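Local coordinates for sulfur oxidation protein soxB (Thermus thermophilus, PDB 2WDC) that probably acts as a hydrolase in sulfur oxidation, built on the 5'-nucleotidase family fold and carrying a pair of manganese ions, at residues A[30-35]-A[123-128]; A[157-162]-A[181-186]. One frame throughout, in Å; residues are numbered along the deposited sequence.

Two neighbouring strand pairs of one sheet illustrate how pairing changes from the centre of a sheet to its edge. Both contacts are largely buried. Contact 1 joins inner strands 29-34 and 125-129 by a regular parallel ladder of backbone bonds, with aliphatic groups on both faces. Contact 2 joins 159-160 to 183-184, the outermost strand on that side within the chain; here the ladder is weak, and a histidine takes over part of it while a mix of aromatic, polar and aliphatic groups carries the packing. The pairs meet where Val-127 N probably bonds to Asp-158 OD2, at 2.8 Å. Both lead toward the manganese site, contact 2 through Ser-162 to His-163.

Contact 1 (A[30-35]-A[123-128]); sequences TLLYFS and GKALVL. With GOL (glycerol), chain F.
Strands 30-34 and 125-128 form a parallel pair in the middle of a mixed sheet, pairing Thr-30 with Ala-125 and, in step, Tyr-33 with Leu-128. The ladder alternates between the strands. Thr-30 N reaches Lys-124 O at 2.8 Å, Thr-30 O receives Leu-126 N, and Leu-32 N gives an almost straight bond to Leu-126 O (2.8 Å, 175° at the hydrogen). Leu-32 O then accepts Leu-128 N, and the last rung, Phe-34 N to Leu-128 O, lengthens to 3.2 Å. Leu-128 O also meets the edge of the Tyr-33 ring, where CD1 lies 3.4 Å from it.

One face carries Leu-31, Tyr-33, Leu-126 and Leu-128. Leu-31 and Leu-126 run side by side in the same direction, CD2 of the first 4.0 Å from CD1 of the second. The same Leu-31 methyl reaches across to Leu-128 CD1 at 4.1 Å, so one branch serves two neighbours. Strands 257-262 and 281-284 of the second sheet pack on this face. The opposite face, with Thr-30, Leu-32, Ala-125 and Val-127, lies against helix 104-120. Phe-34, its CG held between backbone N and carbonyl carbon (chi1 67°), brings its ring edge to Val-127, with CE2 4.3 Å from CG1.

At the start of the pair, a glycerol probably taken from the crystallisation liquor links the two segments: its O3 donates to Thr-30 OG1 (2.9 Å) and accepts from Lys-124 N. Thr-30 OG1 is also hydrogen-bonded to Asp-316 OD1. Adjacent parallel strands that end just before metal ligands, here Asp-36 and Asp-132, and lie between a helix and a second sheet are characteristic of the metallophosphoesterase-like sandwich of the 5'-nucleotidase family.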
ATOM      1  N   THR A  30       5.705  23.348   6.565  1.00 12.22           N
ATOM      2  CA  THR A  30       5.142  22.118   7.105  1.00 10.48           C
ATOM      3  C   THR A  30       4.537  21.316   5.968  1.00 11.23           C
ATOM      4  O   THR A  30       3.725  21.832   5.194  1.00 12.57           O
ATOM      5  CB  THR A  30       4.051  22.414   8.152  1.00 14.86           C
ATOM      6  OG1 THR A  30       4.614  23.179   9.225  1.00 14.65           O
ATOM      7  CG2 THR A  30       3.452  21.111   8.720  1.00 14.84           C
ATOM      8  N   LEU A  31       4.916  20.045   5.884  1.00 10.29           N
ATOM      9  CA  LEU A  31       4.324  19.142   4.896  1.00  8.90           C
ATOM     10  C   LEU A  31       3.381  18.215   5.663  1.00 10.56           C
ATOM     11  O   LEU A  31       3.770  17.617   6.684  1.00 11.03           O
ATOM     12  CB  LEU A  31       5.400  18.315   4.191  1.00  8.99           C
ATOM     13  CG  LEU A  31       6.564  19.128   3.616  1.00 11.23           C
ATOM     14  CD1 LEU A  31       7.578  18.202   2.955  1.00 11.21           C
ATOM     15  CD2 LEU A  31       6.048  20.193   2.627  1.00 11.33           C
ATOM     16  N   LEU A  32       2.128  18.146   5.212  1.00  9.11           N
ATOM     17  CA  LEU A  32       1.114  17.282   5.808  1.00  8.88           C
ATOM     18  C   LEU A  32       0.916  16.189   4.768  1.00  8.43           C
ATOM     19  O   LEU A  32       0.375  16.427   3.680  1.00  9.44           O
ATOM     20  CB  LEU A  32      -0.174  18.058   6.074  1.00  9.65           C
ATOM     21  CG  LEU A  32       0.044  19.255   7.010  1.00  9.80           C
ATOM     22  CD1 LEU A  32      -1.271  20.028   7.198  1.00 12.18           C
ATOM     23  CD2 LEU A  32       0.575  18.767   8.362  1.00 13.33           C
ATOM     24  N   TYR A  33       1.488  15.027   5.067  1.00  9.53           N
ATOM     25  CA  TYR A  33       1.636  13.956   4.096  1.00  8.51           C
ATOM     26  C   TYR A  33       0.921  12.678   4.459  1.00  7.97           C
ATOM     27  O   TYR A  33       1.012  12.198   5.581  1.00  8.90           O
ATOM     28  CB  TYR A  33       3.141  13.664   3.981  1.00  7.87           C
ATOM     29  CG  TYR A  33       3.537  12.422   3.214  1.00  7.23           C
ATOM     30  CD1 TYR A  33       3.117  12.218   1.901  1.00  9.23           C
ATOM     31  CD2 TYR A  33       4.388  11.468   3.785  1.00  8.20           C
ATOM     32  CE1 TYR A  33       3.481  11.076   1.194  1.00  7.99           C
ATOM     33  CE2 TYR A  33       4.783  10.342   3.069  1.00  9.04           C
ATOM     34  CZ  TYR A  33       4.302  10.146   1.786  1.00  6.53           C
ATOM     35  OH  TYR A  33       4.654   9.009   1.094  1.00  9.80           O
ATOM     36  N   PHE A  34       0.236  12.108   3.475  1.00  8.26           N
ATOM     37  CA  PHE A  34      -0.380  10.797   3.626  1.00  7.50           C
ATOM     38  C   PHE A  34      -0.253  10.108   2.275  1.00  8.46           C
ATOM     39  O   PHE A  34      -0.068  10.767   1.257  1.00 10.06           O
ATOM     40  CB  PHE A  34      -1.845  10.892   4.065  1.00 10.18           C
ATOM     41  CG  PHE A  34      -2.746  11.491   3.026  1.00  8.20           C
ATOM     42  CD1 PHE A  34      -3.435  10.684   2.124  1.00 11.64           C
ATOM     43  CD2 PHE A  34      -2.880  12.874   2.925  1.00  9.47           C
ATOM     44  CE1 PHE A  34      -4.259  11.252   1.149  1.00  9.93           C
ATOM     45  CE2 PHE A  34      -3.682  13.447   1.937  1.00 11.67           C
ATOM     46  CZ  PHE A  34      -4.370  12.628   1.045  1.00 11.99           C
ATOM     47  N   SER A  35      -0.300   8.781   2.270  1.00  7.39           N
ATOM     48  CA  SER A  35      -0.136   8.044   1.023  1.00  8.19           C
ATOM     49  C   SER A  35      -0.882   6.732   1.094  1.00  8.01           C
ATOM     50  O   SER A  35      -1.236   6.252   2.180  1.00  9.02           O
ATOM     51  CB  SER A  35       1.350   7.746   0.774  1.00  8.75           C
ATOM     52  OG  SER A  35       1.588   7.312  -0.561  1.00  8.38           O
ATOM     53  N   GLY A 123       3.211  30.162   9.575  1.00 23.88           N
ATOM     54  CA  GLY A 123       3.926  29.174   8.796  1.00 20.42           C
ATOM     55  C   GLY A 123       3.248  28.907   7.466  1.00 22.57           C
ATOM     56  O   GLY A 123       2.296  29.596   7.096  1.00 20.89           O
ATOM     57  N   LYS A 124       3.756  27.916   6.738  1.00 20.87           N
ATOM     58  CA  LYS A 124       3.196  27.560   5.437  1.00 22.18           C
ATOM     59  C   LYS A 124       3.057  26.052   5.358  1.00 17.11           C
ATOM     60  O   LYS A 124       4.023  25.326   5.586  1.00 18.75           O
ATOM     61  CB  LYS A 124       4.092  28.036   4.297  1.00 25.06           C
ATOM     62  CG  LYS A 124       3.567  27.619   2.922  1.00 32.90           C
ATOM     63  CD  LYS A 124       4.301  28.309   1.789  1.00 35.02           C
ATOM     64  CE  LYS A 124       3.841  27.778   0.432  1.00 31.42           C
ATOM     65  NZ  LYS A 124       2.435  28.169   0.106  1.00 31.85           N
ATOM     66  N   ALA A 125       1.863  25.599   4.995  1.00 15.99           N
ATOM     67  CA  ALA A 125       1.579  24.177   4.914  1.00 11.38           C
ATOM     68  C   ALA A 125       1.235  23.729   3.504  1.00 16.43           C
ATOM     69  O   ALA A 125       0.565  24.442   2.747  1.00 16.74           O
ATOM     70  CB  ALA A 125       0.449  23.810   5.863  1.00 17.84           C
ATOM     71  N   LEU A 126       1.716  22.539   3.161  1.00 10.83           N
ATOM     72  CA  LEU A 126       1.375  21.896   1.905  1.00  9.72           C
ATOM     73  C   LEU A 126       0.789  20.542   2.246  1.00 13.08           C
ATOM     74  O   LEU A 126       1.320  19.840   3.116  1.00 12.01           O
ATOM     75  CB  LEU A 126       2.606  21.686   1.023  1.00 12.00           C
ATOM     76  CG  LEU A 126       3.232  22.970   0.465  1.00 16.31           C
ATOM     77  CD1 LEU A 126       4.547  22.645  -0.224  1.00 17.99           C
ATOM     78  CD2 LEU A 126       2.269  23.705  -0.494  1.00 16.31           C
ATOM     79  N   VAL A 127      -0.275  20.171   1.539  1.00 10.90           N
ATOM     80  CA  VAL A 127      -0.943  18.880   1.709  1.00 10.83           C
ATOM     81  C   VAL A 127      -0.507  18.017   0.518  1.00 11.34           C
ATOM     82  O   VAL A 127      -0.814  18.330  -0.645  1.00 10.40           O
ATOM     83  CB  VAL A 127      -2.475  19.038   1.799  1.00 11.74           C
ATOM     84  CG1 VAL A 127      -3.127  17.682   1.957  1.00 11.88           C
ATOM     85  CG2 VAL A 127      -2.856  19.934   2.980  1.00 11.92           C
ATOM     86  N   LEU A 128       0.230  16.949   0.810  1.00  9.76           N
ATOM     87  CA  LEU A 128       0.839  16.102  -0.223  1.00  8.81           C
ATOM     88  C   LEU A 128       0.347  14.674  -0.123  1.00  9.19           C
ATOM     89  O   LEU A 128       0.370  14.071   0.955  1.00  9.25           O
ATOM     90  CB  LEU A 128       2.358  16.123  -0.058  1.00  7.85           C
ATOM     91  CG  LEU A 128       3.020  17.509  -0.127  1.00  9.85           C
ATOM     92  CD1 LEU A 128       4.542  17.406   0.059  1.00  9.81           C
ATOM     93  CD2 LEU A 128       2.667  18.239  -1.439  1.00 10.20           C
TER
HETATM   94  C1  GOL F1578       5.350  24.918  11.620  1.00 16.98           C
HETATM   95  O1  GOL F1578       5.266  24.785  13.068  1.00 17.02           O
HETATM   96  C2  GOL F1578       5.866  26.321  11.221  1.00 20.05           C
HETATM   97  O2  GOL F1578       4.817  27.292  11.461  1.00 19.68           O
HETATM   98  C3  GOL F1578       6.282  26.320   9.741  1.00 17.69           C
HETATM   99  O3  GOL F1578       5.168  26.018   8.864  1.00 16.64           O

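Contact 2 (A[157-162]-A[181-186]). With TBU (tertiary-butyl alcohol), chain M.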
ATOM      1  N   VAL A 157      -5.931  19.020  -1.553  1.00 13.24           N
ATOM      2  CA  VAL A 157      -4.644  18.354  -1.784  1.00 12.34           C
ATOM      3  C   VAL A 157      -3.839  19.175  -2.786  1.00 11.47           C
ATOM      4  O   VAL A 157      -4.329  19.461  -3.885  1.00 14.02           O
ATOM      5  CB  VAL A 157      -4.854  16.911  -2.290  1.00 10.79           C
ATOM      6  CG1 VAL A 157      -3.515  16.275  -2.682  1.00 12.25           C
ATOM      7  CG2 VAL A 157      -5.559  16.067  -1.212  1.00 14.87           C
ATOM      8  N   ASP A 158      -2.628  19.573  -2.414  1.00  9.76           N
ATOM      9  CA  ASP A 158      -1.801  20.397  -3.304  1.00  9.79           C
ATOM     10  C   ASP A 158      -1.165  19.618  -4.450  1.00  9.25           C
ATOM     11  O   ASP A 158      -1.095  20.119  -5.579  1.00 11.83           O
ATOM     12  CB  ASP A 158      -0.717  21.145  -2.524  1.00 10.67           C
ATOM     13  CG  ASP A 158      -1.296  22.183  -1.598  1.00 14.78           C
ATOM     14  OD1 ASP A 158      -1.958  23.118  -2.095  1.00 17.67           O
ATOM     15  OD2 ASP A 158      -1.177  22.028  -0.368  1.00 11.94           O
ATOM     16  N   HIS A 159      -0.655  18.421  -4.152  1.00  9.54           N
ATOM     17  CA  HIS A 159      -0.006  17.585  -5.161  1.00 10.20           C
ATOM     18  C   HIS A 159      -0.275  16.118  -4.871  1.00  9.68           C
ATOM     19  O   HIS A 159      -0.481  15.733  -3.723  1.00  9.53           O
ATOM     20  CB  HIS A 159       1.523  17.749  -5.098  1.00  8.42           C
ATOM     21  CG  HIS A 159       2.006  19.114  -5.472  1.00  9.82           C
ATOM     22  ND1 HIS A 159       1.808  19.653  -6.725  1.00 10.01           N
ATOM     23  CD2 HIS A 159       2.731  20.022  -4.778  1.00 12.29           C
ATOM     24  CE1 HIS A 159       2.347  20.861  -6.770  1.00 10.74           C
ATOM     25  NE2 HIS A 159       2.923  21.102  -5.604  1.00 11.65           N
ATOM     26  N   MET A 160      -0.198  15.294  -5.913  1.00  9.27           N
ATOM     27  CA  MET A 160      -0.250  13.849  -5.744  1.00  8.78           C
ATOM     28  C   MET A 160       0.610  13.226  -6.820  1.00  9.45           C
ATOM     29  O   MET A 160       0.946  13.882  -7.827  1.00  9.18           O
ATOM     30  CB  MET A 160      -1.685  13.297  -5.819  1.00 11.31           C
ATOM     31  CG  MET A 160      -2.208  13.092  -7.242  1.00 10.99           C
ATOM     32  SD  MET A 160      -3.875  12.328  -7.275  1.00 11.13           S
ATOM     33  CE  MET A 160      -3.492  10.607  -6.852  1.00 11.37           C
ATOM     34  N   VAL A 161       1.004  11.974  -6.579  1.00  8.13           N
ATOM     35  CA  VAL A 161       1.714  11.162  -7.565  1.00  6.93           C
ATOM     36  C   VAL A 161       0.857   9.902  -7.742  1.00  9.84           C
ATOM     37  O   VAL A 161      -0.270   9.858  -7.242  1.00  9.56           O
ATOM     38  CB  VAL A 161       3.194  10.879  -7.201  1.00  7.85           C
ATOM     39  CG1 VAL A 161       3.971  12.192  -7.215  1.00  9.11           C
ATOM     40  CG2 VAL A 161       3.308  10.177  -5.866  1.00  9.24           C
ATOM     41  N   SER A 162       1.354   8.890  -8.447  1.00  9.32           N
ATOM     42  CA  SER A 162       0.471   7.769  -8.759  1.00  7.83           C
ATOM     43  C   SER A 162       1.056   6.385  -8.868  1.00 10.46           C
ATOM     44  O   SER A 162       2.259   6.201  -9.052  1.00  9.23           O
ATOM     45  CB  SER A 162      -0.201   8.060 -10.106  1.00 10.47           C
ATOM     46  OG  SER A 162       0.736   7.904 -11.179  1.00  9.91           O
ATOM     47  N   ARG A 181      -8.215  19.314  -8.331  1.00 11.90           N
ATOM     48  CA  ARG A 181      -7.822  20.717  -8.192  1.00 12.98           C
ATOM     49  C   ARG A 181      -6.357  20.903  -7.810  1.00 11.66           C
ATOM     50  O   ARG A 181      -5.811  21.999  -7.942  1.00 14.63           O
ATOM     51  CB  ARG A 181      -8.755  21.445  -7.217  1.00 15.29           C
ATOM     52  CG  ARG A 181     -10.179  21.590  -7.775  1.00 16.78           C
ATOM     53  CD  ARG A 181     -11.161  22.105  -6.724  1.00 22.80           C
ATOM     54  NE  ARG A 181     -10.701  23.352  -6.125  1.00 25.98           N
ATOM     55  CZ  ARG A 181     -10.845  24.546  -6.691  1.00 39.03           C
ATOM     56  NH1 ARG A 181     -11.454  24.655  -7.865  1.00 32.18           N
ATOM     57  NH2 ARG A 181     -10.387  25.632  -6.083  1.00 31.36           N
ATOM     58  N   GLY A 182      -5.708  19.840  -7.343  1.00 11.38           N
ATOM     59  CA  GLY A 182      -4.296  19.931  -7.031  1.00 11.88           C
ATOM     60  C   GLY A 182      -3.506  19.819  -8.319  1.00 10.42           C
ATOM     61  O   GLY A 182      -4.093  19.744  -9.407  1.00 12.24           O
ATOM     62  N   GLU A 183      -2.183  19.807  -8.211  1.00 10.44           N
ATOM     63  CA  GLU A 183      -1.323  19.648  -9.380  1.00  9.53           C
ATOM     64  C   GLU A 183      -0.639  18.282  -9.346  1.00  9.78           C
ATOM     65  O   GLU A 183       0.145  17.990  -8.451  1.00 10.28           O
ATOM     66  CB  GLU A 183      -0.263  20.760  -9.454  1.00 11.47           C
ATOM     67  CG  GLU A 183       0.650  20.604 -10.672  1.00 17.17           C
ATOM     68  CD  GLU A 183       1.701  21.692 -10.792  1.00 16.77           C
ATOM     69  OE1 GLU A 183       1.923  22.446  -9.824  1.00 15.80           O
ATOM     70  OE2 GLU A 183       2.315  21.778 -11.868  1.00 15.76           O
ATOM     71  N   PHE A 184      -0.967  17.436 -10.316  1.00  9.64           N
ATOM     72  CA  PHE A 184      -0.366  16.120 -10.418  1.00  9.60           C
ATOM     73  C   PHE A 184       1.071  16.281 -10.919  1.00 11.60           C
ATOM     74  O   PHE A 184       1.323  17.044 -11.857  1.00 12.31           O
ATOM     75  CB  PHE A 184      -1.170  15.286 -11.422  1.00 11.91           C
ATOM     76  CG  PHE A 184      -0.692  13.876 -11.560  1.00 11.03           C
ATOM     77  CD1 PHE A 184      -1.221  12.875 -10.760  1.00 14.68           C
ATOM     78  CD2 PHE A 184       0.283  13.548 -12.485  1.00 14.52           C
ATOM     79  CE1 PHE A 184      -0.792  11.563 -10.888  1.00 17.52           C
ATOM     80  CE2 PHE A 184       0.725  12.237 -12.613  1.00 16.50           C
ATOM     81  CZ  PHE A 184       0.190  11.248 -11.817  1.00 15.41           C
ATOM     82  N   LEU A 185       2.014  15.593 -10.273  1.00  9.99           N
ATOM     83  CA  LEU A 185       3.418  15.664 -10.668  1.00  9.52           C
ATOM     84  C   LEU A 185       3.960  14.283 -10.983  1.00 10.91           C
ATOM     85  O   LEU A 185       3.604  13.309 -10.316  1.00 11.73           O
ATOM     86  CB  LEU A 185       4.261  16.223  -9.511  1.00 10.10           C
ATOM     87  CG  LEU A 185       3.899  17.602  -8.963  1.00 10.43           C
ATOM     88  CD1 LEU A 185       4.752  17.888  -7.718  1.00 12.16           C
ATOM     89  CD2 LEU A 185       4.143  18.670 -10.020  1.00 12.83           C
ATOM     90  N   SER A 186       4.887  14.216 -11.941  1.00  9.74           N
ATOM     91  CA  SER A 186       5.623  12.982 -12.214  1.00  8.96           C
ATOM     92  C   SER A 186       6.725  13.276 -13.219  1.00 11.63           C
ATOM     93  O   SER A 186       6.443  13.717 -14.321  1.00 15.28           O
ATOM     94  CB  SER A 186       4.709  11.874 -12.753  1.00 12.08           C
ATOM     95  OG  SER A 186       4.017  11.209 -11.703  1.00 13.78           O
TER
HETATM   96  O   TBU M1586      -2.518  18.265 -12.482  1.00 15.37           O
HETATM   97  C   TBU M1586      -2.181  18.560 -13.861  1.00 24.07           C
HETATM   98  C1  TBU M1586      -0.682  18.345 -14.116  1.00 25.36           C
HETATM   99  C2  TBU M1586      -2.953  17.610 -14.793  1.00 24.27           C
HETATM  100  C3  TBU M1586      -2.557  20.008 -14.197  1.00 36.52           C
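The imidazole of His-159 is gripped from two directions by segment 181-186. Leu-185 lays CD1 over one ring face, 3.8 Å from the centroid and displaced toward the rim, a CH-pi contact. In the ring plane, ND1 donates to Glu-183 O at 2.9 Å (161° at the hydrogen). With CG turned beside the backbone N (chi1 -66°), the ring reaches the carbonyl that a regular parallel ladder would offer to Met-160 N, and that buried amide is left without a partner. Glu-183 runs alongside the histidine with its carboxylate plane 42° from the ring, OE1 lying 3.5 Å from CE1, while OE2 makes a salt bridge with Arg-203. His-159 NE2 is hydrogen-bonded to NE2 of His-205. A leucine in place of His-159 would probably leave Glu-183 O without its side-chain donor and break the tie to His-205.

Away from the histidine, Met-160 and Ser-162 pack against the Phe-184 ring. Met-160 crosses Phe-184 at a slant, its CG 3.7 Å from CD1, and Ser-162 comes to the ring edge, OG 3.4 Å from CZ, while that hydroxyl is hydrogen-bonded to Ser-218 and Trp-166.

Two backbone bonds remain between the two segments: Glu-183 N to Asp-158 O (2.9 Å), with the donor above the carbonyl plane, and Leu-185 N to Met-160 O (3.2 Å). Phe-184 N turns outward to the oxygen of a tertiary-butyl alcohol molecule, at 2.8 Å. Such a short pairing closes a beta-alpha-beta unit, strand 159-160, helix 170-179 and strand 183-184, at the sheet edge, and the chain beyond the first strand soon reaches the manganese ligand His-163.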